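Local coordinates for protein muramidase (Trichobolus zukalii, PDB 6ZMV) that probably cleaves bacterial cell-wall peptidoglycan as a fungal family 25 muramidase (lysozyme), hydrolysing the glycosidic bonds of its glycan strands, at residues G92-E97 / N114-F119. Numbering follows the deposited sequence.
Sequences GMLDME and NWISDF
Trp115 NE1 donates a hydrogen bond to the backbone carbonyl oxygen of Ser67, which satisfies the one polar atom of an indole whose far edge meets the Leu94 side chain. The contact lies within a beta-alpha-beta unit of the glycosyl hydrolase family 25 barrel: helix 109-127 packs on strand 93-95 and leads to the parallel strand 132-136. Strand 93-95 and helix segment 114-119 run nearly antiparallel, at 155°, with their axes 11.0 Å apart at closest approach. No hydrogen bond crosses between them; the joint is made by buried apolar side chains. Leu94 carries most of it. Its CG stands anti to the backbone N (chi1 178°), extending the forked end toward the helix. CD1 sits 3.6 Å from the centroid of the Phe119 ring and only 1° off the ring normal, a CH-pi contact centred on the face. The same methyl meets Trp115 CZ3 at 4.1 Å, near the indole plane. The other branch, CD2, lies 3.8 Å from Phe119 CD1 and 4.0 Å from Ile116 CG2, touching both the ring and the isoleucine branch. An alanine in place of Phe119 would remove the ring under Leu94 CD1, probably opening a gap between strand and helix and depriving His60 of its ring neighbour. Helix 69-78 adds Ala73 and Phe76 around Phe119. Just past the strand, the Met96 side chain also turns to the helix, bent at both of its outer torsions. Its terminal methyl CE comes within 4.3 Å of Trp115 CZ3, approaching the indole obliquely, and ends 4.1 Å from Ile116 CG1.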
loop_
_atom_site.group_PDB
_atom_site.type_symbol
_atom_site.label_atom_id
_atom_site.label_comp_id
_atom_site.label_asym_id
_atom_site.label_seq_id
_atom_site.Cartn_x
_atom_site.Cartn_y
_atom_site.Cartn_z
ATOM N N GLY A 92 -0.517 -2.673 6.632
ATOM C CA GLY A 92 -0.536 -3.244 5.301
ATOM C C GLY A 92 -1.281 -2.347 4.321
ATOM O O GLY A 92 -2.215 -1.639 4.709
ATOM N N MET A 93 -0.893 -2.394 3.049
ATOM C CA MET A 93 -1.461 -1.533 1.987
ATOM C C MET A 93 -2.283 -2.368 0.994
ATOM O O MET A 93 -1.776 -3.367 0.443
ATOM C CB MET A 93 -0.331 -0.753 1.293
ATOM C CG MET A 93 -0.848 0.179 0.254
ATOM S SD MET A 93 0.505 1.139 -0.508
ATOM C CE MET A 93 0.948 0.067 -1.853
ATOM N N LEU A 94 -3.523 -1.959 0.789
ATOM C CA LEU A 94 -4.416 -2.500 -0.232
ATOM C C LEU A 94 -4.185 -1.786 -1.547
ATOM O O LEU A 94 -4.424 -0.575 -1.623
ATOM C CB LEU A 94 -5.862 -2.336 0.204
ATOM C CG LEU A 94 -6.912 -2.800 -0.780
ATOM C CD1 LEU A 94 -6.802 -4.256 -1.153
ATOM C CD2 LEU A 94 -8.283 -2.505 -0.300
ATOM N N ASP A 95 -3.662 -2.476 -2.542
ATOM C CA ASP A 95 -3.253 -1.890 -3.838
ATOM C C ASP A 95 -4.363 -2.053 -4.876
ATOM O O ASP A 95 -4.551 -3.138 -5.393
ATOM C CB ASP A 95 -1.955 -2.563 -4.317
ATOM C CG ASP A 95 -1.544 -2.199 -5.725
ATOM O OD1 ASP A 95 -2.193 -1.315 -6.305
ATOM O OD2 ASP A 95 -0.607 -2.826 -6.256
ATOM N N MET A 96 -5.078 -0.972 -5.162
ATOM C CA MET A 96 -6.149 -0.973 -6.170
ATOM C C MET A 96 -5.556 -0.489 -7.497
ATOM O O MET A 96 -4.966 0.592 -7.604
ATOM C CB MET A 96 -7.298 -0.067 -5.735
ATOM C CG MET A 96 -7.884 -0.403 -4.392
ATOM S SD MET A 96 -8.272 -2.104 -4.047
ATOM C CE MET A 96 -9.524 -2.473 -5.270
ATOM N N GLU A 97 -5.716 -1.298 -8.515
ATOM C CA GLU A 97 -5.053 -1.133 -9.823
ATOM C C GLU A 97 -6.102 -1.295 -10.917
ATOM O O GLU A 97 -7.103 -2.036 -10.692
ATOM C CB GLU A 97 -4.055 -2.277 -10.046
ATOM C CG GLU A 97 -2.891 -2.327 -9.097
ATOM C CD GLU A 97 -1.779 -1.407 -9.509
ATOM O OE1 GLU A 97 -1.147 -0.889 -8.576
ATOM O OE2 GLU A 97 -1.562 -1.174 -10.727
ATOM N N ASN A 114 -18.228 -2.080 -1.613
ATOM C CA ASN A 114 -18.516 -3.201 -0.672
ATOM C C ASN A 114 -17.298 -4.134 -0.566
ATOM O O ASN A 114 -16.998 -4.612 0.516
ATOM C CB ASN A 114 -19.780 -3.963 -1.096
ATOM C CG ASN A 114 -21.050 -3.190 -0.872
ATOM O OD1 ASN A 114 -21.049 -2.220 -0.111
ATOM N ND2 ASN A 114 -22.084 -3.616 -1.563
ATOM N N TRP A 115 -16.657 -4.418 -1.687
ATOM C CA TRP A 115 -15.503 -5.343 -1.718
ATOM C C TRP A 115 -14.355 -4.715 -0.896
ATOM O O TRP A 115 -13.767 -5.381 -0.032
ATOM C CB TRP A 115 -15.021 -5.540 -3.161
ATOM C CG TRP A 115 -13.981 -6.588 -3.311
ATOM C CD1 TRP A 115 -14.248 -7.875 -3.635
ATOM C CD2 TRP A 115 -12.558 -6.498 -3.084
ATOM N NE1 TRP A 115 -13.078 -8.601 -3.639
ATOM C CE2 TRP A 115 -12.027 -7.797 -3.261
ATOM C CE3 TRP A 115 -11.704 -5.478 -2.717
ATOM C CZ2 TRP A 115 -10.667 -8.063 -3.148
ATOM C CZ3 TRP A 115 -10.375 -5.730 -2.575
ATOM C CH2 TRP A 115 -9.872 -7.019 -2.743
ATOM N N ILE A 116 -14.066 -3.441 -1.119
ATOM C CA ILE A 116 -12.997 -2.775 -0.342
ATOM C C ILE A 116 -13.375 -2.745 1.133
ATOM O O ILE A 116 -12.537 -2.972 1.972
ATOM C CB ILE A 116 -12.735 -1.385 -0.891
ATOM C CG1 ILE A 116 -12.200 -1.446 -2.315
ATOM C CG2 ILE A 116 -11.783 -0.596 0.012
ATOM C CD1 ILE A 116 -12.155 -0.094 -3.039
ATOM N N SER A 117 -14.629 -2.475 1.457
ATOM C CA SER A 117 -15.096 -2.451 2.867
ATOM C C SER A 117 -14.790 -3.775 3.531
ATOM O O SER A 117 -14.346 -3.863 4.660
ATOM C CB SER A 117 -16.576 -2.171 2.980
ATOM O OG SER A 117 -16.903 -0.892 2.523
ATOM N N ASP A 118 -15.109 -4.850 2.834
ATOM C CA ASP A 118 -14.895 -6.189 3.420
ATOM C C ASP A 118 -13.397 -6.430 3.620
ATOM O O ASP A 118 -13.020 -6.951 4.673
ATOM C CB ASP A 118 -15.465 -7.277 2.511
ATOM C CG ASP A 118 -16.966 -7.464 2.500
ATOM O OD1 ASP A 118 -17.610 -6.863 3.317
ATOM O OD2 ASP A 118 -17.430 -8.194 1.589
ATOM N N PHE A 119 -12.562 -6.055 2.655
ATOM C CA PHE A 119 -11.110 -6.188 2.841
ATOM C C PHE A 119 -10.677 -5.371 4.039
ATOM O O PHE A 119 -9.942 -5.884 4.927
ATOM C CB PHE A 119 -10.351 -5.778 1.590
ATOM C CG PHE A 119 -8.861 -6.029 1.680
ATOM C CD1 PHE A 119 -8.049 -5.186 2.441
ATOM C CD2 PHE A 119 -8.284 -7.105 1.034
ATOM C CE1 PHE A 119 -6.697 -5.441 2.546
ATOM C CE2 PHE A 119 -6.943 -7.389 1.159
ATOM C CZ PHE A 119 -6.138 -6.533 1.892
#